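Local coordinates for protein sugar isomerase (Sinorhizobium meliloti, PDB 3QC0) that binds zinc in a TIM barrel of the xylose isomerase-like family and probably interconverts sugars, though its substrate is not established, at residues A43-L47 with G48-R52; N156-G159 with Q160-I164; K230-R233 with R234-A238. One frame throughout, in Å; residues are numbered along the deposited sequence.

Contact 1 of 3, residues A43-L47 with G48-R52; sequences AAIGL and GEAGR
Ile45 meets both Glu49 and Ala50 across the short break between two helices. Its CG1 lies 3.8 Å from Glu49 CG, the two side chains crossing obliquely, while the other branch, CG2, rests 3.9 Å from Ala50 CB. With Glu49 CG pointing opposite the amide nitrogen (chi1 180°), the aliphatic part of the glutamate stays beside Ile45, and a bend at chi2 carries the carboxylate off toward Arg52. There the guanidinium grips it side-on in a two-point salt bridge: Arg52 NE bonds Glu49 OE1 at 3.0 Å and Arg52 NH2 bonds Glu49 OE2 at 2.8 Å. Both bonds come from the syn side, though out of the carboxylate plane, and together hold its rotation.

The backbone sets these groups in place. Gly46 O accepts from Ala50 N at 2.9 Å and Leu47 O from Gly51 N at 3.0 Å, the first turn of the new helix. Gly46 has positive phi, where a CB would jam against the carbonyl O of Ile45. Further out, Phe20 of helix 20-29 touches Ile45 and Ala50, and Leu95 packs on Leu47 and Ala50. Gly46 ends helix 39-45 and serves as N-cap of helix 47-57, in the outer helical layer of the TIM barrel.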
ATOM      1  N   ALA A  43      14.772 -18.446  20.064  1.00 24.51           N
ATOM      2  CA  ALA A  43      15.247 -19.794  19.791  1.00 26.08           C
ATOM      3  C   ALA A  43      16.760 -19.833  19.870  1.00 27.38           C
ATOM      4  O   ALA A  43      17.339 -20.835  20.349  1.00 28.61           O
ATOM      5  CB  ALA A  43      14.840 -20.293  18.435  1.00 25.44           C
ATOM      6  N   ALA A  44      17.419 -18.780  19.402  1.00 27.97           N
ATOM      7  CA  ALA A  44      18.918 -18.780  19.385  1.00 29.46           C
ATOM      8  C   ALA A  44      19.532 -18.810  20.787  1.00 30.97           C
ATOM      9  O   ALA A  44      20.626 -19.416  20.958  1.00 32.64           O
ATOM     10  CB  ALA A  44      19.448 -17.594  18.627  1.00 30.00           C
ATOM     11  N   ILE A  45      18.888 -18.148  21.759  1.00 30.66           N
ATOM     12  CA  ILE A  45      19.303 -18.144  23.183  1.00 31.47           C
ATOM     13  C   ILE A  45      18.711 -19.327  23.966  1.00 31.22           C
ATOM     14  O   ILE A  45      19.352 -19.866  24.893  1.00 31.90           O
ATOM     15  CB  ILE A  45      18.996 -16.781  23.903  1.00 31.39           C
ATOM     16  CG1 ILE A  45      19.791 -16.662  25.214  1.00 33.74           C
ATOM     17  CG2 ILE A  45      17.524 -16.567  24.225  1.00 28.92           C
ATOM     18  CD1 ILE A  45      19.642 -15.328  25.888  1.00 33.73           C
ATOM     19  N   GLY A  46      17.506 -19.734  23.575  1.00 30.32           N
ATOM     20  CA  GLY A  46      16.738 -20.770  24.212  1.00 29.01           C
ATOM     21  C   GLY A  46      15.573 -20.187  24.984  1.00 28.31           C
ATOM     22  O   GLY A  46      15.723 -19.235  25.727  1.00 27.07           O
ATOM     23  N   LEU A  47      14.383 -20.744  24.775  1.00 27.60           N
ATOM     24  CA  LEU A  47      13.188 -20.229  25.429  1.00 27.69           C
ATOM     25  C   LEU A  47      13.298 -20.161  26.934  1.00 28.66           C
ATOM     26  O   LEU A  47      12.845 -19.199  27.544  1.00 28.21           O
ATOM     27  CB  LEU A  47      11.959 -21.070  25.040  1.00 26.49           C
ATOM     28  CG  LEU A  47      10.596 -20.655  25.605  1.00 26.34           C
ATOM     29  CD1 LEU A  47      10.213 -19.235  25.130  1.00 23.98           C
ATOM     30  CD2 LEU A  47       9.508 -21.659  25.198  1.00 24.40           C
ATOM     31  N   GLY A  48      13.929 -21.166  27.560  1.00 30.24           N
ATOM     32  CA  GLY A  48      14.033 -21.156  29.009  1.00 31.83           C
ATOM     33  C   GLY A  48      14.893 -20.026  29.533  1.00 31.62           C
ATOM     34  O   GLY A  48      14.531 -19.344  30.494  1.00 31.25           O
ATOM     35  N   GLU A  49      16.030 -19.802  28.886  1.00 31.78           N
ATOM     36  CA  GLU A  49      16.907 -18.706  29.269  1.00 32.61           C
ATOM     37  C   GLU A  49      16.241 -17.369  28.978  1.00 30.87           C
ATOM     38  O   GLU A  49      16.310 -16.442  29.782  1.00 30.11           O
ATOM     39  CB  GLU A  49      18.262 -18.820  28.553  1.00 33.51           C
ATOM     40  CG  GLU A  49      19.254 -17.732  28.864  1.00 35.32           C
ATOM     41  CD  GLU A  49      19.663 -17.622  30.341  1.00 38.44           C
ATOM     42  OE1 GLU A  49      19.377 -18.538  31.141  1.00 38.70           O
ATOM     43  OE2 GLU A  49      20.239 -16.579  30.697  1.00 38.81           O
ATOM     44  N   ALA A  50      15.555 -17.268  27.840  1.00 29.50           N
ATOM     45  CA  ALA A  50      14.879 -16.030  27.565  1.00 28.09           C
ATOM     46  C   ALA A  50      13.866 -15.710  28.657  1.00 27.48           C
ATOM     47  O   ALA A  50      13.778 -14.597  29.096  1.00 26.79           O
ATOM     48  CB  ALA A  50      14.190 -16.074  26.139  1.00 26.66           C
ATOM     49  N   GLY A  51      13.063 -16.679  29.079  1.00 27.91           N
ATOM     50  CA  GLY A  51      12.066 -16.414  30.126  1.00 29.41           C
ATOM     51  C   GLY A  51      12.708 -16.114  31.486  1.00 31.16           C
ATOM     52  O   GLY A  51      12.185 -15.325  32.275  1.00 30.77           O
ATOM     53  N   ARG A  52      13.842 -16.745  31.766  1.00 33.65           N
ATOM     54  CA  ARG A  52      14.559 -16.446  33.011  1.00 35.52           C
ATOM     55  C   ARG A  52      14.993 -14.978  33.037  1.00 34.83           C
ATOM     56  O   ARG A  52      14.779 -14.287  34.043  1.00 33.57           O
ATOM     57  CB  ARG A  52      15.761 -17.361  33.165  1.00 37.26           C
ATOM     58  CG  ARG A  52      16.478 -17.171  34.519  1.00 43.23           C
ATOM     59  CD  ARG A  52      17.908 -17.737  34.524  1.00 48.50           C
ATOM     60  NE  ARG A  52      18.839 -16.973  33.687  1.00 50.31           N
ATOM     61  CZ  ARG A  52      19.315 -15.756  33.967  1.00 53.13           C
ATOM     62  NH1 ARG A  52      18.962 -15.116  35.081  1.00 55.69           N
ATOM     63  NH2 ARG A  52      20.148 -15.166  33.119  1.00 52.93           N
TER

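Contact 2 of 3, residues N156-G159 with Q160-I164; sequences NTLG and QALDI
In Gln160, CG leaves CB on the side away from the backbone N (chi1 175°) and the chain runs on extended, which carries its amide back past the start of the helix to Asn156. Thr157, with chi1 at 73°, sets OG1 between its own N and carbonyl carbon, facing the first turn. Gln160 is therefore held at both ends. Its backbone N donates to Thr157 OG1 at 2.9 Å, and its OE1 accepts from Asn156 N at 2.8 Å, the donor tilted 28° from the amide plane. The two side chains cross at about a right angle, with Thr157 OG1 only 3.2 Å from Gln160 CB. The other amide atom, NE2, bonds Cys154 O, so one flat group satisfies an N-H and a carbonyl of the incoming loop and has its rotation fixed. Cut back to an alanine here, the side chain would no longer reach Asn156 N or Cys154 O, and the residues before the helix would probably be freer to shift.

Thr157 is the N-cap of helix 158-168, which links strands 139-141 and 172-177 in a beta-alpha-beta unit of the TIM barrel; those strands lead to the zinc ligands Glu142 and Asp177. On the barrel side, Leu158 CG lies 3.9 Å from Leu162 CD1, both side chains also touching Val174 of strand 172-177. Leu162 CG also sits 3.2 Å from Leu158 O, the same carbonyl that takes the N-H of Leu162.

Gly159 O accepts from Asp163 N at 2.9 Å and also from Arg193 NH1, while Asp163 OD1 forms a salt bridge to Arg193, which clasps the helix to helix 187-196. At the opening turn, Trp183 of the second subunit packs on Asn156 and Thr157, and Pro185 of that subunit on Gln160.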
ATOM      1  N   ASN A 156      -4.653  -6.203   5.193  1.00 11.93           N
ATOM      2  CA  ASN A 156      -4.006  -4.978   4.755  1.00 11.25           C
ATOM      3  C   ASN A 156      -4.621  -3.660   5.163  1.00 11.65           C
ATOM      4  O   ASN A 156      -4.092  -2.609   4.785  1.00 11.94           O
ATOM      5  CB  ASN A 156      -3.881  -5.021   3.235  1.00 11.45           C
ATOM      6  CG  ASN A 156      -3.077  -6.212   2.788  1.00 11.06           C
ATOM      7  OD1 ASN A 156      -3.616  -7.155   2.205  1.00 11.91           O
ATOM      8  ND2 ASN A 156      -1.776  -6.216   3.142  1.00 11.38           N
ATOM      9  N   THR A 157      -5.747  -3.681   5.892  1.00 11.23           N
ATOM     10  CA  THR A 157      -6.317  -2.447   6.441  1.00 11.78           C
ATOM     11  C   THR A 157      -6.764  -2.713   7.877  1.00 12.06           C
ATOM     12  O   THR A 157      -7.135  -3.850   8.239  1.00 12.41           O
ATOM     13  CB  THR A 157      -7.499  -1.899   5.624  1.00 12.13           C
ATOM     14  OG1 THR A 157      -8.654  -2.728   5.834  1.00 12.47           O
ATOM     15  CG2 THR A 157      -7.090  -1.710   4.109  1.00 13.56           C
ATOM     16  N   LEU A 158      -6.717  -1.675   8.694  1.00 11.14           N
ATOM     17  CA  LEU A 158      -7.221  -1.808  10.051  1.00 12.51           C
ATOM     18  C   LEU A 158      -8.710  -2.172  10.040  1.00 13.14           C
ATOM     19  O   LEU A 158      -9.142  -2.977  10.872  1.00 13.80           O
ATOM     20  CB  LEU A 158      -6.948  -0.533  10.827  1.00 13.33           C
ATOM     21  CG  LEU A 158      -7.382  -0.493  12.283  1.00 14.14           C
ATOM     22  CD1 LEU A 158      -6.757  -1.632  13.104  1.00 13.97           C
ATOM     23  CD2 LEU A 158      -6.982   0.900  12.859  1.00 14.83           C
ATOM     24  N   GLY A 159      -9.505  -1.605   9.132  1.00 13.33           N
ATOM     25  CA  GLY A 159     -10.899  -1.954   9.021  1.00 13.73           C
ATOM     26  C   GLY A 159     -11.137  -3.437   8.764  1.00 14.19           C
ATOM     27  O   GLY A 159     -11.991  -4.052   9.363  1.00 14.61           O
ATOM     28  N   GLN A 160     -10.344  -4.015   7.871  1.00 13.52           N
ATOM     29  CA  GLN A 160     -10.435  -5.412   7.571  1.00 13.10           C
ATOM     30  C   GLN A 160     -10.026  -6.225   8.800  1.00 13.05           C
ATOM     31  O   GLN A 160     -10.657  -7.229   9.115  1.00 13.53           O
ATOM     32  CB  GLN A 160      -9.551  -5.727   6.369  1.00 12.58           C
ATOM     33  CG  GLN A 160      -9.472  -7.202   6.026  1.00 13.65           C
ATOM     34  CD  GLN A 160      -8.292  -7.533   5.121  1.00 12.13           C
ATOM     35  OE1 GLN A 160      -7.389  -6.709   4.967  1.00 14.20           O
ATOM     36  NE2 GLN A 160      -8.274  -8.756   4.580  1.00 14.68           N
ATOM     37  N   ALA A 161      -8.922  -5.841   9.451  1.00 12.47           N
ATOM     38  CA  ALA A 161      -8.489  -6.549  10.667  1.00 11.62           C
ATOM     39  C   ALA A 161      -9.594  -6.564  11.709  1.00 12.72           C
ATOM     40  O   ALA A 161      -9.858  -7.583  12.376  1.00 13.77           O
ATOM     41  CB  ALA A 161      -7.196  -5.942  11.227  1.00 13.55           C
ATOM     42  N   LEU A 162     -10.209  -5.407  11.892  1.00 13.24           N
ATOM     43  CA  LEU A 162     -11.319  -5.310  12.856  1.00 14.34           C
ATOM     44  C   LEU A 162     -12.541  -6.130  12.438  1.00 15.30           C
ATOM     45  O   LEU A 162     -13.217  -6.715  13.285  1.00 16.64           O
ATOM     46  CB  LEU A 162     -11.668  -3.840  13.109  1.00 14.95           C
ATOM     47  CG  LEU A 162     -10.561  -3.014  13.791  1.00 14.81           C
ATOM     48  CD1 LEU A 162     -10.883  -1.507  13.765  1.00 15.57           C
ATOM     49  CD2 LEU A 162     -10.340  -3.502  15.263  1.00 15.25           C
ATOM     50  N   ASP A 163     -12.844  -6.188  11.148  1.00 15.28           N
ATOM     51  CA  ASP A 163     -13.900  -7.068  10.642  1.00 16.17           C
ATOM     52  C   ASP A 163     -13.641  -8.518  11.048  1.00 17.22           C
ATOM     53  O   ASP A 163     -14.557  -9.240  11.472  1.00 18.42           O
ATOM     54  CB  ASP A 163     -14.018  -7.007   9.122  1.00 16.54           C
ATOM     55  CG  ASP A 163     -14.643  -5.714   8.613  1.00 18.61           C
ATOM     56  OD1 ASP A 163     -15.183  -4.875   9.383  1.00 20.00           O
ATOM     57  OD2 ASP A 163     -14.557  -5.531   7.362  1.00 20.07           O
ATOM     58  N   ILE A 164     -12.386  -8.949  10.963  1.00 16.94           N
ATOM     59  CA  ILE A 164     -12.060 -10.298  11.350  1.00 18.29           C
ATOM     60  C   ILE A 164     -12.230 -10.465  12.861  1.00 18.52           C
ATOM     61  O   ILE A 164     -12.736 -11.490  13.287  1.00 19.50           O
ATOM     62  CB  ILE A 164     -10.617 -10.678  10.913  1.00 17.86           C
ATOM     63  CG1 ILE A 164     -10.480 -10.604   9.375  1.00 17.35           C
ATOM     64  CG2 ILE A 164     -10.183 -12.047  11.506  1.00 18.15           C
ATOM     65  CD1 ILE A 164      -9.038 -10.674   8.851  1.00 19.65           C
TER

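Contact 3 of 3, residues K230-R233 with R234-A238; sequences KGIR and RRIEA
Lys230 to Glu237 run as regular alpha-helix, with i to i+4 bonds such as Glu237 N to Arg233 O at 2.9 Å. The same pair is joined by its side chains. Arg233 starts with CG anti to its N (chi1 178°) and then bends at chi2 (67°), bringing the guanidinium alongside the next turn. Its NE donates to Glu237 OE2 at 2.8 Å in a salt bridge. The oxygen lies near the guanidinium plane, at its edge, but it is met on the anti side, and the two planes stand 85° apart. A water closes the ring, taking a hydrogen from Arg233 NH2 and giving one to Glu237 OE2. The guanidinium has further partners: NH1 bonds His203 ND1 and NH2 bonds Gly243 O.

On the face toward helix 187-196, Ile232 and Ile236 lie side by side and point the same way, CG2 of Ile232 being 3.7 Å from CD1 of Ile236; Leu187 of that helix packs on Ile232 and Ile191 on Ile236. At the outer side, Arg234 folds back along the helix. Its guanidinium is laid over Gly231, whose CA lies 3.5 Å above the plane, and Arg234 NH1 reaches Lys230 CG at 3.5 Å.

Arg233 is thus a buried cation whose NE, NH1 and NH2 all have partners, and Glu237 supplies the countercharge. That pairing is likely to stabilise both charged forms, and the bonds of Arg233 to His203 and Gly243 tie helix 229-238 to strand 200-205 and to the loop that follows.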
ATOM      1  N   LYS A 230       2.416  11.920  16.518  1.00 20.16           N
ATOM      2  CA  LYS A 230       1.718  12.564  17.627  1.00 22.53           C
ATOM      3  C   LYS A 230       0.210  12.405  17.474  1.00 21.22           C
ATOM      4  O   LYS A 230      -0.486  12.027  18.406  1.00 22.26           O
ATOM      5  CB  LYS A 230       2.126  14.046  17.690  1.00 24.81           C
ATOM      6  CG  LYS A 230       1.463  14.958  18.710  1.00 32.14           C
ATOM      7  CD  LYS A 230       1.724  16.491  18.325  1.00 37.82           C
ATOM      8  CE  LYS A 230       1.814  17.469  19.514  1.00 42.98           C
ATOM      9  NZ  LYS A 230       2.502  18.808  19.187  1.00 44.42           N
ATOM     10  N   GLY A 231      -0.299  12.694  16.274  1.00 21.09           N
ATOM     11  CA  GLY A 231      -1.725  12.586  16.007  1.00 19.99           C
ATOM     12  C   GLY A 231      -2.293  11.173  16.128  1.00 20.18           C
ATOM     13  O   GLY A 231      -3.358  10.952  16.695  1.00 19.53           O
ATOM     14  N   ILE A 232      -1.578  10.202  15.583  1.00 18.18           N
ATOM     15  CA  ILE A 232      -2.000   8.823  15.676  1.00 17.08           C
ATOM     16  C   ILE A 232      -2.044   8.414  17.173  1.00 18.32           C
ATOM     17  O   ILE A 232      -3.015   7.800  17.624  1.00 19.64           O
ATOM     18  CB  ILE A 232      -1.086   7.884  14.856  1.00 16.56           C
ATOM     19  CG1 ILE A 232      -1.271   8.138  13.333  1.00 16.41           C
ATOM     20  CG2 ILE A 232      -1.332   6.408  15.212  1.00 17.83           C
ATOM     21  CD1 ILE A 232      -0.299   7.358  12.447  1.00 17.12           C
ATOM     22  N   ARG A 233      -0.992   8.751  17.922  1.00 18.35           N
ATOM     23  CA  ARG A 233      -0.924   8.349  19.341  1.00 19.10           C
ATOM     24  C   ARG A 233      -2.048   9.000  20.113  1.00 20.05           C
ATOM     25  O   ARG A 233      -2.624   8.345  20.979  1.00 21.95           O
ATOM     26  CB  ARG A 233       0.405   8.674  19.967  1.00 19.21           C
ATOM     27  CG  ARG A 233       0.483   8.298  21.464  1.00 20.54           C
ATOM     28  CD  ARG A 233       0.439   6.797  21.702  1.00 20.93           C
ATOM     29  NE  ARG A 233       0.356   6.492  23.143  1.00 20.69           N
ATOM     30  CZ  ARG A 233       0.382   5.263  23.644  1.00 23.72           C
ATOM     31  NH1 ARG A 233       0.505   4.198  22.855  1.00 22.60           N
ATOM     32  NH2 ARG A 233       0.271   5.089  24.964  1.00 25.20           N
ATOM     33  N   ARG A 234      -2.346  10.269  19.836  1.00 21.35           N
ATOM     34  CA  ARG A 234      -3.455  10.937  20.527  1.00 23.15           C
ATOM     35  C   ARG A 234      -4.770  10.219  20.255  1.00 21.92           C
ATOM     36  O   ARG A 234      -5.614  10.042  21.146  1.00 23.40           O
ATOM     37  CB  ARG A 234      -3.584  12.425  20.139  1.00 25.30           C
ATOM     38  CG  ARG A 234      -2.483  13.328  20.680  1.00 32.56           C
ATOM     39  CD  ARG A 234      -2.849  14.835  20.501  1.00 40.25           C
ATOM     40  NE  ARG A 234      -3.618  15.058  19.255  1.00 46.86           N
ATOM     41  CZ  ARG A 234      -3.125  15.474  18.073  1.00 48.79           C
ATOM     42  NH1 ARG A 234      -1.837  15.781  17.913  1.00 49.95           N
ATOM     43  NH2 ARG A 234      -3.944  15.603  17.035  1.00 49.53           N
ATOM     44  N   ARG A 235      -4.969   9.790  19.023  1.00 21.20           N
ATOM     45  CA  ARG A 235      -6.162   9.041  18.693  1.00 20.80           C
ATOM     46  C   ARG A 235      -6.200   7.658  19.351  1.00 20.47           C
ATOM     47  O   ARG A 235      -7.252   7.210  19.792  1.00 20.90           O
ATOM     48  CB  ARG A 235      -6.289   8.900  17.168  1.00 21.30           C
ATOM     49  CG  ARG A 235      -6.616  10.237  16.485  1.00 23.54           C
ATOM     50  CD  ARG A 235      -6.722  10.038  15.019  1.00 26.26           C
ATOM     51  NE  ARG A 235      -7.026  11.291  14.321  1.00 30.42           N
ATOM     52  CZ  ARG A 235      -8.200  11.906  14.332  1.00 35.19           C
ATOM     53  NH1 ARG A 235      -9.240  11.419  15.033  1.00 36.63           N
ATOM     54  NH2 ARG A 235      -8.332  13.046  13.627  1.00 37.81           N
ATOM     55  N   ILE A 236      -5.056   6.979  19.425  1.00 19.50           N
ATOM     56  CA  ILE A 236      -4.988   5.680  20.108  1.00 19.15           C
ATOM     57  C   ILE A 236      -5.304   5.803  21.628  1.00 20.63           C
ATOM     58  O   ILE A 236      -6.096   5.006  22.183  1.00 21.89           O
ATOM     59  CB  ILE A 236      -3.629   4.989  19.817  1.00 19.20           C
ATOM     60  CG1 ILE A 236      -3.592   4.484  18.351  1.00 16.84           C
ATOM     61  CG2 ILE A 236      -3.402   3.838  20.772  1.00 19.27           C
ATOM     62  CD1 ILE A 236      -2.200   3.966  17.917  1.00 17.60           C
ATOM     63  N   GLU A 237      -4.750   6.829  22.243  1.00 21.18           N
ATOM     64  CA  GLU A 237      -5.014   7.133  23.669  1.00 22.83           C
ATOM     65  C   GLU A 237      -6.485   7.499  23.867  1.00 23.99           C
ATOM     66  O   GLU A 237      -7.108   7.033  24.830  1.00 25.92           O
ATOM     67  CB  GLU A 237      -4.087   8.234  24.143  1.00 23.20           C
ATOM     68  CG  GLU A 237      -2.637   7.748  24.330  1.00 24.14           C
ATOM     69  CD  GLU A 237      -1.677   8.836  24.701  1.00 28.84           C
ATOM     70  OE1 GLU A 237      -2.108  10.003  24.825  1.00 38.45           O
ATOM     71  OE2 GLU A 237      -0.467   8.567  24.834  1.00 31.18           O
ATOM     72  N   ALA A 238      -7.050   8.314  22.966  1.00 24.98           N
ATOM     73  CA  ALA A 238      -8.493   8.667  23.049  1.00 24.78           C
ATOM     74  C   ALA A 238      -9.403   7.467  22.891  1.00 25.07           C
ATOM     75  O   ALA A 238     -10.474   7.407  23.518  1.00 25.98           O
ATOM     76  CB  ALA A 238      -8.860   9.766  22.055  1.00 24.28           C
TER
HETATM   77  O   HOH W   1       0.127   7.130  27.233  1.00 53.07           O

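Overall arrangement
The three contacts follow one another along the chain, all belonging to one eight-stranded parallel barrel with helices around it. Contact 1 bridges helices 39-45 and 47-57, between strands 34-36 and 60-68. Contact 2 opens helix 158-168 and contact 3 lies in helix 229-238, each helix linking consecutive strands. Contacts 2 and 3 are neighbours, centres about 19 Å apart and nearest atoms about 7 Å, and helix 187-196 packs against both. Contact 1 sits across the chain's centre, about 33 and 34 Å from them between centres. Contacts 2 and 3 are the nearer to the zinc, each with a side chain about 12 Å from it, whereas contact 1 lies away from it.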